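PDB 4XFK: putative branched chain amino acid ABC transporter, periplasmic amino acid-binding protein from Brucella ovis, which probably binds branched-chain and related amino acids in the periplasm as the substrate-capturing component of an ABC amino-acid transport system. Local coordinates for residues F241-L246 with H262-P267; A139-T144 with F352-Q357; V356-K361 with G373-K378; Y160-N165 with V216-W221. The protein carries 1 engineered substitution. All coordinates share one frame; numbering follows the deposited sequence.

In the fold
Following the chain, residues 139-144 on helix 138-152 come first, and their partner in contact 2 is reached only 208 residues later. Inside that long loop lie two shorter closures, in series and without crossing. Contact 4 pairs strand 158-164 with strand 215-218, and contact 1 pairs strand 240-243 with 263-266; the two join where Ala-242 hydrogen-bonds to Val-216 and Thr-218. Strand 350-360 then closes contact 2, and its shared residues Val-356 and Gln-357 begin contact 3, a hairpin-like return to strand 373-380. All four reach one mixed sheet: contacts 4, 1 and 3 are strand pairings within it, the last two connected through strands 263-266 and 350-360, while contact 2 packs a helix against it.

Contact 1: residues F241-L246 with H262-P267; sequences FATSFL and HIVSTP
Phe-241 and His-262 meet just ahead of the first bridge, Ala-242 with Ile-263, of the parallel strand pair in a beta-alpha-beta unit: strand 240-243, the short helix 251-255 and strand 263-266. The segment axes lie 4.6 Å apart and diverge by only 8°. Backbone bonds alternate as expected of parallel neighbours: Ile-263 N donates to Phe-241 O, Thr-243 N to Ile-263 O, and Ser-265 N to Thr-243 O. Ahead of them, an imidazole takes the acceptor role: Phe-241 N reaches His-262 ND1 at 2.9 Å, nearly straight (167°) and in the ring plane. That bond, with the weak one from NE2 to Ile-258 O, would restrict rotation of the imidazole. The same ND1 lies at the edge of the phenyl ring, 3.5 Å from Phe-241 CD2; the two side chains run alongside each other with obliquely inclined rings. Leu-246 CD2 presses on His-262 CB at 3.4 Å. Thr-243 holds OG1 between its backbone N and carbonyl carbon (chi1 73°), where it accepts from Leu-246 N in an ST motif. From there OG1 donates to Ile-263 O at 2.9 Å, giving that carbonyl two donors from one residue. Beside this bond, Val-264 CG2 sits 3.3 Å from Thr-243 OG1.

Contact 2: residues A139-T144 with F352-Q357; sequences AIRFKT and FPMVVQ. Engineered in segment 139-144: Arg-141 (natural residue His).
Met-354 meets three helix residues with successive parts of its side chain. Its CB lies 4.0 Å from Thr-144 CG2 and its CG 3.7 Å from Ile-140 CG2. Bends at chi2 (-67°) and chi3 (-75°) then curl the chain, bringing CE to 3.9 Å from Thr-144 OG1 and 4.1 Å from CD of the engineered Arg-141. The sulfur lies in the plane of the Phe-352 ring, at its edge, and Ile-140 CD1 approaches the same ring obliquely. Further along the strand, Val-356 CG2 packs 3.5 Å from Thr-144 O. No hydrogen bond crosses between the segments, as suits a helix laid on a sheet in the alpha/beta fold of periplasmic binding proteins: the axes of 139-144 and 354-357 cross at -46°, with a closest approach of 9.5 Å. Thr-144 is positioned from within its helix, OG1 donating to Ile-140 O at 2.7 Å while Thr-144 N reaches the same oxygen from the opposite face of the carbonyl plane. That hydroxyl is also hydrogen-bonded to Ser-265 OG on the neighbouring strand. Farther out, Arg-141 is held by a salt bridge from NE to Glu-118 and a bond from NH1 to Ser-265 O.

Contact 3: residues V356-K361 with G373-K378; sequences VQEVSK and GFLPFK
Val-356 to Ser-360 pair antiparallel with 373-378, the strand axes approaching to 4.3 Å at 138°, and the register slips by one residue at a classic beta bulge. There Val-356 O accepts from Phe-377 N at 2.9 Å and, weakly, from Lys-378 N at 3.4 Å, while Val-356 N donates to Lys-378 O. Beyond the bulge, Glu-358 with Leu-375 and Ser-360 with Gly-373 are regular hydrogen-bonded pairs, each joined by two reciprocal N-H to O bonds. The bulged Phe-377 places CG between its backbone N and carbonyl carbon (chi1 64°), which folds the ring back over the partner strand. Val-356 O stands over one ring face toward the rim, Glu-358 N lies at the edge, and CZ touches Val-356 CG1 at 3.4 Å. The Glu-358 carboxylate stands almost perpendicular to the ring (89°), with OE2 3.8 Å from Phe-377 CD2. On the face away from Val-356 and Glu-358, Val-359 and Phe-374 run side by side, Val-359 CG2 to Phe-374 CE2 at 3.7 Å, and Gln-357 OE1 lies 3.5 Å from Phe-374 CB while bonded to Asn-269 ND2. Strand 350-360 continues the sheet to strand 263-266; Ile-252 of helix 251-255 meets Val-359 and Phe-374, whereas Lys-152 of helix 138-152 makes a cation-pi contact with Phe-377.

Contact 4: residues Y160-N165 with V216-W221; sequences YSINQN and VFTGNW
Tyr-160 starts the parallel pairing: its O accepts from Phe-217 N at 2.8 Å, and its CB rests 4.3 Å from Val-216 CG2. Ser-161 bridges to Phe-217, with both side chains on the same sheet face, and Ile-162 N then donates to Phe-217 O at 3.0 Å. Ile-162 CG2 packs 3.6 Å from Val-216 CG1. Its carbonyl takes a side-chain donor: Thr-218 OG1, anti to its own backbone N (chi1 -180°), reaches Ile-162 O at 2.7 Å. That hydroxyl also accepts from Asn-220 N, forming an ST turn over Thr-218 to Asn-220. Asn-163 fits the turn too, its OD1 accepting from Gly-219 N at 2.8 Å, nearly straight (167°). A water links the backbone of Gln-164 to the side chain of Asn-220, accepting from Gln-164 N and donating to Asn-220 OD1; Asp-224 O and His-193 NE2 both bind Asn-220 ND2, fixing that amide. The Gln-164 side chain, extended beyond CG, runs across Trp-221 at about a right angle. Strand 158-164 lies between strands 186-193 and 215-218, in the alternating beta-alpha order of this fold. Helix 167-184 packs on the face carrying Ser-161 and Phe-217, and Trp-221 meets Phe-245 beyond strand 240-243.

Contact 1: residues F241-L246 with H262-P267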
loop_
_atom_site.group_PDB
_atom_site.type_symbol
_atom_site.label_atom_id
_atom_site.label_comp_id
_atom_site.label_asym_id
_atom_site.label_seq_id
_atom_site.Cartn_x
_atom_site.Cartn_y
_atom_site.Cartn_z
ATOM N N PHE A 241 15.834 3.942 10.935
ATOM C CA PHE A 241 14.831 4.345 9.965
ATOM C C PHE A 241 13.427 4.051 10.478
ATOM O O PHE A 241 13.179 3.008 11.079
ATOM C CB PHE A 241 15.055 3.622 8.632
ATOM C CG PHE A 241 16.268 4.094 7.873
ATOM C CD1 PHE A 241 16.193 5.183 7.023
ATOM C CD2 PHE A 241 17.476 3.438 7.998
ATOM C CE1 PHE A 241 17.309 5.612 6.322
ATOM C CE2 PHE A 241 18.597 3.868 7.296
ATOM C CZ PHE A 241 18.510 4.951 6.458
ATOM N N ALA A 242 12.518 4.992 10.247
ATOM C CA ALA A 242 11.101 4.798 10.523
ATOM C C ALA A 242 10.391 4.888 9.184
ATOM O O ALA A 242 10.407 5.938 8.540
ATOM C CB ALA A 242 10.592 5.856 11.488
ATOM N N THR A 243 9.796 3.774 8.760
ATOM C CA THR A 243 9.445 3.608 7.361
ATOM C C THR A 243 8.037 3.099 7.145
ATOM O O THR A 243 7.371 2.622 8.073
ATOM C CB THR A 243 10.376 2.576 6.682
ATOM O OG1 THR A 243 10.040 1.255 7.138
ATOM C CG2 THR A 243 11.847 2.880 6.966
ATOM N N SER A 244 7.617 3.171 5.883
ATOM C CA SER A 244 6.423 2.494 5.413
ATOM C C SER A 244 6.738 1.173 4.725
ATOM O O SER A 244 5.888 0.288 4.713
ATOM C CB SER A 244 5.655 3.397 4.444
ATOM O OG SER A 244 6.527 4.004 3.497
ATOM N N PHE A 245 7.948 1.034 4.169
ATOM C CA PHE A 245 8.215 -0.060 3.223
ATOM C C PHE A 245 9.470 -0.878 3.513
ATOM O O PHE A 245 9.953 -1.593 2.629
ATOM C CB PHE A 245 8.293 0.467 1.782
ATOM C CG PHE A 245 7.054 1.204 1.334
ATOM C CD1 PHE A 245 5.790 0.659 1.516
ATOM C CD2 PHE A 245 7.160 2.446 0.731
ATOM C CE1 PHE A 245 4.651 1.358 1.115
ATOM C CE2 PHE A 245 6.037 3.139 0.320
ATOM C CZ PHE A 245 4.774 2.595 0.509
ATOM N N LEU A 246 9.982 -0.835 4.743
ATOM C CA LEU A 246 11.216 -1.567 5.020
ATOM C C LEU A 246 11.073 -3.079 4.853
ATOM O O LEU A 246 12.065 -3.759 4.583
ATOM C CB LEU A 246 11.754 -1.244 6.413
ATOM C CG LEU A 246 13.181 -1.715 6.696
ATOM C CD1 LEU A 246 14.190 -1.049 5.771
ATOM C CD2 LEU A 246 13.538 -1.469 8.148
ATOM N N HIS A 262 15.353 -1.004 13.337
ATOM C CA HIS A 262 14.615 -0.196 12.367
ATOM C C HIS A 262 13.134 -0.529 12.433
ATOM O O HIS A 262 12.751 -1.605 12.904
ATOM C CB HIS A 262 15.183 -0.372 10.963
ATOM C CG HIS A 262 16.627 -0.010 10.875
ATOM N ND1 HIS A 262 17.059 1.292 10.747
ATOM C CD2 HIS A 262 17.742 -0.775 10.951
ATOM C CE1 HIS A 262 18.381 1.313 10.731
ATOM N NE2 HIS A 262 18.818 0.073 10.861
ATOM N N ILE A 263 12.308 0.401 11.967
ATOM C CA ILE A 263 10.879 0.364 12.237
ATOM C C ILE A 263 10.051 0.499 10.961
ATOM O O ILE A 263 10.423 1.220 10.029
ATOM C CB ILE A 263 10.486 1.527 13.202
ATOM C CG1 ILE A 263 11.410 1.583 14.428
ATOM C CG2 ILE A 263 9.028 1.430 13.647
ATOM C CD1 ILE A 263 11.295 0.374 15.342
ATOM N N VAL A 264 8.921 -0.195 10.927
ATOM C CA VAL A 264 7.962 -0.059 9.833
ATOM C C VAL A 264 6.557 -0.132 10.427
ATOM O O VAL A 264 6.354 -0.775 11.457
ATOM C CB VAL A 264 8.174 -1.162 8.756
ATOM C CG1 VAL A 264 7.772 -2.539 9.282
ATOM C CG2 VAL A 264 7.443 -0.837 7.448
ATOM N N SER A 265 5.603 0.559 9.809
ATOM C CA SER A 265 4.193 0.420 10.161
ATOM C C SER A 265 3.451 -0.072 8.926
ATOM O O SER A 265 3.559 0.538 7.854
ATOM C CB SER A 265 3.616 1.752 10.623
ATOM O OG SER A 265 2.255 1.574 10.983
ATOM N N THR A 266 2.740 -1.192 9.067
ATOM C CA THR A 266 2.040 -1.814 7.937
ATOM C C THR A 266 0.704 -2.396 8.399
ATOM O O THR A 266 0.456 -2.482 9.598
ATOM C CB THR A 266 2.850 -2.968 7.297
ATOM O OG1 THR A 266 2.654 -4.151 8.071
ATOM C CG2 THR A 266 4.325 -2.644 7.157
ATOM N N PRO A 267 -0.164 -2.803 7.454
ATOM C CA PRO A 267 -1.444 -3.390 7.872
ATOM C C PRO A 267 -1.357 -4.819 8.419
ATOM O O PRO A 267 -2.401 -5.404 8.700
ATOM C CB PRO A 267 -2.262 -3.410 6.570
ATOM C CG PRO A 267 -1.585 -2.457 5.651
ATOM C CD PRO A 267 -0.142 -2.508 6.007
#

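Contact 2: residues A139-T144 with F352-Q357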
loop_
_atom_site.group_PDB
_atom_site.type_symbol
_atom_site.label_atom_id
_atom_site.label_comp_id
_atom_site.label_asym_id
_atom_site.label_seq_id
_atom_site.Cartn_x
_atom_site.Cartn_y
_atom_site.Cartn_z
ATOM N N ALA A 139 -0.590 9.716 5.340
ATOM C CA ALA A 139 -0.984 10.168 6.672
ATOM C C ALA A 139 -1.082 9.001 7.646
ATOM O O ALA A 139 -0.574 9.065 8.765
ATOM C CB ALA A 139 -2.300 10.943 6.615
ATOM N N ILE A 140 -1.730 7.927 7.215
ATOM C CA ILE A 140 -1.867 6.755 8.064
ATOM C C ILE A 140 -0.494 6.141 8.367
ATOM O O ILE A 140 -0.191 5.822 9.522
ATOM C CB ILE A 140 -2.790 5.702 7.412
ATOM C CG1 ILE A 140 -4.209 6.270 7.225
ATOM C CG2 ILE A 140 -2.791 4.416 8.226
ATOM C CD1 ILE A 140 -5.128 5.380 6.388
ATOM N N ARG A 141 0.331 5.970 7.332
ATOM C CA ARG A 141 1.661 5.389 7.515
ATOM C C ARG A 141 2.475 6.152 8.560
ATOM O O ARG A 141 3.052 5.559 9.480
ATOM C CB ARG A 141 2.454 5.391 6.204
ATOM C CG ARG A 141 1.979 4.421 5.133
ATOM C CD ARG A 141 2.247 2.966 5.451
ATOM N NE ARG A 141 1.985 2.168 4.257
ATOM C CZ ARG A 141 2.130 0.848 4.183
ATOM N NH1 ARG A 141 2.561 0.158 5.230
ATOM N NH2 ARG A 141 1.837 0.215 3.054
ATOM N N PHE A 142 2.546 7.471 8.405
ATOM C CA PHE A 142 3.534 8.222 9.168
ATOM C C PHE A 142 3.072 8.710 10.524
ATOM O O PHE A 142 3.883 8.851 11.431
ATOM C CB PHE A 142 4.296 9.221 8.287
ATOM C CG PHE A 142 5.244 8.511 7.381
ATOM C CD1 PHE A 142 6.519 8.178 7.826
ATOM C CD2 PHE A 142 4.813 8.026 6.152
ATOM C CE1 PHE A 142 7.374 7.437 7.033
ATOM C CE2 PHE A 142 5.665 7.272 5.350
ATOM C CZ PHE A 142 6.937 6.964 5.798
ATOM N N LYS A 143 1.768 8.884 10.700
ATOM C CA LYS A 143 1.214 9.082 12.031
ATOM C C LYS A 143 1.434 7.826 12.860
ATOM O O LYS A 143 1.948 7.878 13.978
ATOM C CB LYS A 143 -0.283 9.367 11.952
ATOM C CG LYS A 143 -0.982 9.231 13.295
ATOM C CD LYS A 143 -2.502 9.222 13.163
ATOM C CE LYS A 143 -3.043 7.880 12.659
ATOM N NZ LYS A 143 -3.141 7.810 11.174
ATOM N N THR A 144 1.043 6.673 12.306
ATOM C CA THR A 144 1.147 5.439 13.080
ATOM C C THR A 144 2.587 5.045 13.401
ATOM O O THR A 144 2.861 4.626 14.526
ATOM C CB THR A 144 0.367 4.236 12.469
ATOM O OG1 THR A 144 0.868 3.930 11.163
ATOM C CG2 THR A 144 -1.133 4.520 12.389
ATOM N N PHE A 352 -8.879 0.091 8.685
ATOM C CA PHE A 352 -8.246 -1.173 9.052
ATOM C C PHE A 352 -7.168 -0.896 10.095
ATOM O O PHE A 352 -6.687 0.228 10.201
ATOM C CB PHE A 352 -7.612 -1.820 7.811
ATOM C CG PHE A 352 -6.812 -0.859 6.977
ATOM C CD1 PHE A 352 -5.526 -0.486 7.365
ATOM C CD2 PHE A 352 -7.351 -0.297 5.832
ATOM C CE1 PHE A 352 -4.806 0.435 6.649
ATOM C CE2 PHE A 352 -6.625 0.626 5.094
ATOM C CZ PHE A 352 -5.346 0.988 5.501
ATOM N N PRO A 353 -6.785 -1.921 10.871
ATOM C CA PRO A 353 -5.712 -1.731 11.853
ATOM C C PRO A 353 -4.328 -1.579 11.221
ATOM O O PRO A 353 -4.089 -2.013 10.091
ATOM C CB PRO A 353 -5.757 -3.020 12.698
ATOM C CG PRO A 353 -6.965 -3.754 12.279
ATOM C CD PRO A 353 -7.361 -3.274 10.922
ATOM N N MET A 354 -3.421 -0.958 11.974
ATOM C CA MET A 354 -2.022 -0.820 11.592
ATOM C C MET A 354 -1.129 -1.387 12.685
ATOM O O MET A 354 -1.395 -1.222 13.871
ATOM C CB MET A 354 -1.679 0.649 11.339
ATOM C CG MET A 354 -2.311 1.218 10.072
ATOM S SD MET A 354 -1.654 0.485 8.545
ATOM C CE MET A 354 -0.054 1.287 8.469
ATOM N N VAL A 355 -0.062 -2.055 12.274
ATOM C CA VAL A 355 0.850 -2.700 13.198
ATOM C C VAL A 355 2.231 -2.107 13.035
ATOM O O VAL A 355 2.810 -2.143 11.946
ATOM C CB VAL A 355 0.940 -4.205 12.898
ATOM C CG1 VAL A 355 1.725 -4.920 13.987
ATOM C CG2 VAL A 355 -0.438 -4.776 12.776
ATOM N N VAL A 356 2.764 -1.565 14.124
ATOM C CA VAL A 356 4.111 -1.017 14.114
ATOM C C VAL A 356 5.078 -2.096 14.592
ATOM O O VAL A 356 4.817 -2.784 15.582
ATOM C CB VAL A 356 4.218 0.264 14.959
ATOM C CG1 VAL A 356 5.507 0.984 14.625
ATOM C CG2 VAL A 356 3.021 1.170 14.672
ATOM N N GLN A 357 6.181 -2.241 13.859
ATOM C CA GLN A 357 7.058 -3.404 13.961
ATOM C C GLN A 357 8.523 -2.989 13.998
ATOM O O GLN A 357 8.914 -2.010 13.343
ATOM C CB GLN A 357 6.845 -4.315 12.752
ATOM C CG GLN A 357 5.419 -4.834 12.598
ATOM C CD GLN A 357 5.069 -5.161 11.164
ATOM O OE1 GLN A 357 5.626 -6.088 10.576
ATOM N NE2 GLN A 357 4.135 -4.404 10.589
#

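Contact 3: residues V356-K361 with G373-K378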
loop_
_atom_site.group_PDB
_atom_site.type_symbol
_atom_site.label_atom_id
_atom_site.label_comp_id
_atom_site.label_asym_id
_atom_site.label_seq_id
_atom_site.Cartn_x
_atom_site.Cartn_y
_atom_site.Cartn_z
ATOM N N VAL A 356 2.764 -1.565 14.124
ATOM C CA VAL A 356 4.111 -1.017 14.114
ATOM C C VAL A 356 5.078 -2.096 14.592
ATOM O O VAL A 356 4.817 -2.784 15.582
ATOM C CB VAL A 356 4.218 0.264 14.959
ATOM C CG1 VAL A 356 5.507 0.984 14.625
ATOM C CG2 VAL A 356 3.021 1.170 14.672
ATOM N N GLN A 357 6.181 -2.241 13.859
ATOM C CA GLN A 357 7.058 -3.404 13.961
ATOM C C GLN A 357 8.523 -2.989 13.998
ATOM O O GLN A 357 8.914 -2.010 13.343
ATOM C CB GLN A 357 6.845 -4.315 12.752
ATOM C CG GLN A 357 5.419 -4.834 12.598
ATOM C CD GLN A 357 5.069 -5.161 11.164
ATOM O OE1 GLN A 357 5.626 -6.088 10.576
ATOM N NE2 GLN A 357 4.135 -4.404 10.589
ATOM N N GLU A 358 9.332 -3.746 14.739
ATOM C CA GLU A 358 10.767 -3.486 14.832
ATOM C C GLU A 358 11.557 -4.663 14.275
ATOM O O GLU A 358 11.127 -5.808 14.385
ATOM C CB GLU A 358 11.166 -3.240 16.286
ATOM C CG GLU A 358 10.917 -4.432 17.208
ATOM C CD GLU A 358 11.304 -4.157 18.641
ATOM O OE1 GLU A 358 12.512 -4.009 18.909
ATOM O OE2 GLU A 358 10.397 -4.091 19.494
ATOM N N VAL A 359 12.711 -4.387 13.678
ATOM C CA VAL A 359 13.579 -5.464 13.218
ATOM C C VAL A 359 14.293 -6.076 14.424
ATOM O O VAL A 359 14.975 -5.372 15.173
ATOM C CB VAL A 359 14.597 -4.957 12.187
ATOM C CG1 VAL A 359 15.491 -6.099 11.722
ATOM C CG2 VAL A 359 13.862 -4.313 11.006
ATOM N N SER A 360 14.122 -7.384 14.609
ATOM C CA SER A 360 14.538 -8.052 15.836
ATOM C C SER A 360 14.791 -9.530 15.589
ATOM O O SER A 360 14.125 -10.150 14.762
ATOM C CB SER A 360 13.448 -7.906 16.900
ATOM O OG SER A 360 13.737 -8.690 18.048
ATOM N N LYS A 361 15.742 -10.097 16.323
ATOM C CA LYS A 361 15.995 -11.528 16.252
ATOM C C LYS A 361 14.847 -12.309 16.879
ATOM O O LYS A 361 14.736 -13.520 16.684
ATOM C CB LYS A 361 17.298 -11.886 16.964
ATOM C CG LYS A 361 18.546 -11.467 16.224
ATOM C CD LYS A 361 19.773 -11.972 16.955
ATOM C CE LYS A 361 21.046 -11.614 16.223
ATOM N NZ LYS A 361 22.212 -12.213 16.917
ATOM N N GLY A 373 13.819 -10.559 11.809
ATOM C CA GLY A 373 12.572 -10.342 11.105
ATOM C C GLY A 373 11.823 -9.196 11.744
ATOM O O GLY A 373 12.331 -8.525 12.647
ATOM N N PHE A 374 10.594 -8.989 11.293
ATOM C CA PHE A 374 9.759 -7.924 11.812
ATOM C C PHE A 374 8.919 -8.415 12.979
ATOM O O PHE A 374 8.141 -9.350 12.849
ATOM C CB PHE A 374 8.921 -7.335 10.677
ATOM C CG PHE A 374 9.756 -6.595 9.676
ATOM C CD1 PHE A 374 10.325 -7.253 8.594
ATOM C CD2 PHE A 374 10.033 -5.244 9.854
ATOM C CE1 PHE A 374 11.134 -6.568 7.688
ATOM C CE2 PHE A 374 10.834 -4.563 8.950
ATOM C CZ PHE A 374 11.383 -5.227 7.868
ATOM N N LEU A 375 9.113 -7.782 14.132
ATOM C CA LEU A 375 8.433 -8.153 15.365
ATOM C C LEU A 375 7.445 -7.044 15.699
ATOM O O LEU A 375 7.841 -5.886 15.832
ATOM C CB LEU A 375 9.457 -8.275 16.495
ATOM C CG LEU A 375 8.911 -8.657 17.872
ATOM C CD1 LEU A 375 8.608 -10.139 17.922
ATOM C CD2 LEU A 375 9.893 -8.262 18.981
ATOM N N PRO A 376 6.152 -7.386 15.825
ATOM C CA PRO A 376 5.152 -6.357 16.134
ATOM C C PRO A 376 5.254 -5.885 17.583
ATOM O O PRO A 376 5.503 -6.708 18.467
ATOM C CB PRO A 376 3.824 -7.091 15.912
ATOM C CG PRO A 376 4.134 -8.525 16.195
ATOM C CD PRO A 376 5.570 -8.742 15.782
ATOM N N PHE A 377 5.068 -4.587 17.826
ATOM C CA PHE A 377 5.064 -4.088 19.204
ATOM C C PHE A 377 3.882 -3.180 19.557
ATOM O O PHE A 377 3.678 -2.865 20.729
ATOM C CB PHE A 377 6.400 -3.427 19.581
ATOM C CG PHE A 377 6.730 -2.190 18.787
ATOM C CD1 PHE A 377 6.209 -0.955 19.146
ATOM C CD2 PHE A 377 7.599 -2.256 17.703
ATOM C CE1 PHE A 377 6.524 0.187 18.426
ATOM C CE2 PHE A 377 7.914 -1.120 16.985
ATOM C CZ PHE A 377 7.389 0.106 17.355
ATOM N N LYS A 378 3.113 -2.762 18.556
ATOM C CA LYS A 378 1.939 -1.923 18.788
ATOM C C LYS A 378 0.955 -2.084 17.643
ATOM O O LYS A 378 1.331 -1.977 16.481
ATOM C CB LYS A 378 2.337 -0.445 18.922
ATOM C CG LYS A 378 1.162 0.527 19.030
ATOM C CD LYS A 378 0.364 0.304 20.309
ATOM C CE LYS A 378 -0.787 1.294 20.421
ATOM N NZ LYS A 378 -1.618 1.066 21.638
#

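Contact 4: residues Y160-N165 with V216-W221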
loop_
_atom_site.group_PDB
_atom_site.type_symbol
_atom_site.label_atom_id
_atom_site.label_comp_id
_atom_site.label_asym_id
_atom_site.label_seq_id
_atom_site.Cartn_x
_atom_site.Cartn_y
_atom_site.Cartn_z
ATOM N N TYR A 160 15.318 13.171 10.847
ATOM C CA TYR A 160 15.606 13.555 9.473
ATOM C C TYR A 160 14.465 13.016 8.610
ATOM O O TYR A 160 13.868 11.992 8.947
ATOM C CB TYR A 160 16.940 12.938 9.032
ATOM C CG TYR A 160 17.554 13.553 7.792
ATOM C CD1 TYR A 160 17.116 13.206 6.525
ATOM C CD2 TYR A 160 18.589 14.469 7.896
ATOM C CE1 TYR A 160 17.680 13.771 5.391
ATOM C CE2 TYR A 160 19.156 15.035 6.777
ATOM C CZ TYR A 160 18.700 14.685 5.527
ATOM O OH TYR A 160 19.282 15.263 4.425
ATOM N N SER A 161 14.162 13.695 7.509
ATOM C CA SER A 161 13.190 13.205 6.530
ATOM C C SER A 161 13.872 13.072 5.174
ATOM O O SER A 161 14.424 14.042 4.671
ATOM C CB SER A 161 12.012 14.178 6.429
ATOM O OG SER A 161 11.134 13.831 5.370
ATOM N N ILE A 162 13.845 11.879 4.589
ATOM C CA ILE A 162 14.405 11.686 3.253
ATOM C C ILE A 162 13.394 10.941 2.380
ATOM O O ILE A 162 12.945 9.858 2.735
ATOM C CB ILE A 162 15.793 10.982 3.288
ATOM C CG1 ILE A 162 16.362 10.844 1.870
ATOM C CG2 ILE A 162 15.721 9.636 4.013
ATOM C CD1 ILE A 162 17.832 10.477 1.830
ATOM N N ASN A 163 13.018 11.541 1.253
ATOM C CA ASN A 163 11.982 10.979 0.392
ATOM C C ASN A 163 12.222 11.246 -1.078
ATOM O O ASN A 163 13.050 12.080 -1.447
ATOM C CB ASN A 163 10.590 11.490 0.788
ATOM C CG ASN A 163 10.207 11.094 2.198
ATOM O OD1 ASN A 163 9.802 9.962 2.442
ATOM N ND2 ASN A 163 10.348 12.020 3.136
ATOM N N GLN A 164 11.485 10.505 -1.901
ATOM C CA GLN A 164 11.522 10.610 -3.350
ATOM C C GLN A 164 10.730 11.821 -3.832
ATOM O O GLN A 164 9.638 12.102 -3.333
ATOM C CB GLN A 164 10.928 9.338 -3.957
ATOM C CG GLN A 164 11.701 8.062 -3.607
ATOM C CD GLN A 164 10.861 6.812 -3.740
ATOM O OE1 GLN A 164 11.256 5.842 -4.405
ATOM N NE2 GLN A 164 9.713 6.812 -3.091
ATOM N N ASN A 165 11.270 12.523 -4.823
ATOM C CA ASN A 165 10.617 13.730 -5.309
ATOM C C ASN A 165 9.522 13.430 -6.337
ATOM O O ASN A 165 9.692 13.655 -7.542
ATOM C CB ASN A 165 11.643 14.725 -5.859
ATOM C CG ASN A 165 11.161 16.159 -5.762
ATOM O OD1 ASN A 165 9.954 16.419 -5.749
ATOM N ND2 ASN A 165 12.099 17.101 -5.685
ATOM N N VAL A 216 15.234 8.447 11.178
ATOM C CA VAL A 216 15.168 8.885 9.788
ATOM C C VAL A 216 13.836 8.421 9.203
ATOM O O VAL A 216 13.636 7.228 8.984
ATOM C CB VAL A 216 16.323 8.314 8.948
ATOM C CG1 VAL A 216 16.210 8.812 7.507
ATOM C CG2 VAL A 216 17.669 8.694 9.569
ATOM N N PHE A 217 12.917 9.354 8.974
ATOM C CA PHE A 217 11.643 9.008 8.358
ATOM C C PHE A 217 11.797 8.926 6.851
ATOM O O PHE A 217 12.325 9.851 6.228
ATOM C CB PHE A 217 10.586 10.065 8.675
ATOM C CG PHE A 217 10.141 10.085 10.116
ATOM C CD1 PHE A 217 9.295 9.099 10.610
ATOM C CD2 PHE A 217 10.549 11.101 10.969
ATOM C CE1 PHE A 217 8.876 9.120 11.930
ATOM C CE2 PHE A 217 10.134 11.122 12.286
ATOM C CZ PHE A 217 9.297 10.137 12.768
ATOM N N THR A 218 11.312 7.839 6.254
ATOM C CA THR A 218 11.364 7.726 4.804
ATOM C C THR A 218 10.263 6.837 4.257
ATOM O O THR A 218 9.993 5.756 4.792
ATOM C CB THR A 218 12.753 7.223 4.301
ATOM O OG1 THR A 218 12.729 7.149 2.871
ATOM C CG2 THR A 218 13.110 5.853 4.865
ATOM N N GLY A 219 9.649 7.304 3.171
ATOM C CA GLY A 219 8.713 6.506 2.391
ATOM C C GLY A 219 9.361 5.817 1.199
ATOM O O GLY A 219 8.664 5.339 0.315
ATOM N N ASN A 220 10.689 5.759 1.162
ATOM C CA ASN A 220 11.383 5.165 0.022
ATOM C C ASN A 220 11.066 3.679 -0.130
ATOM O O ASN A 220 10.700 3.002 0.835
ATOM C CB ASN A 220 12.897 5.372 0.130
ATOM C CG ASN A 220 13.312 6.808 -0.124
ATOM O OD1 ASN A 220 12.479 7.714 -0.184
ATOM N ND2 ASN A 220 14.611 7.016 -0.289
ATOM N N TRP A 221 11.207 3.188 -1.354
ATOM C CA TRP A 221 10.980 1.789 -1.662
ATOM C C TRP A 221 11.794 1.447 -2.895
ATOM O O TRP A 221 12.432 2.324 -3.490
ATOM C CB TRP A 221 9.489 1.518 -1.901
ATOM C CG TRP A 221 8.847 2.396 -2.939
ATOM C CD1 TRP A 221 8.489 3.707 -2.790
ATOM C CD2 TRP A 221 8.457 2.022 -4.267
ATOM N NE1 TRP A 221 7.912 4.170 -3.946
ATOM C CE2 TRP A 221 7.880 3.157 -4.866
ATOM C CE3 TRP A 221 8.537 0.834 -5.006
ATOM C CZ2 TRP A 221 7.385 3.144 -6.170
ATOM C CZ3 TRP A 221 8.049 0.826 -6.306
ATOM C CH2 TRP A 221 7.477 1.972 -6.872
HETATM O O HOH W 1 9.757 8.456 -0.733
#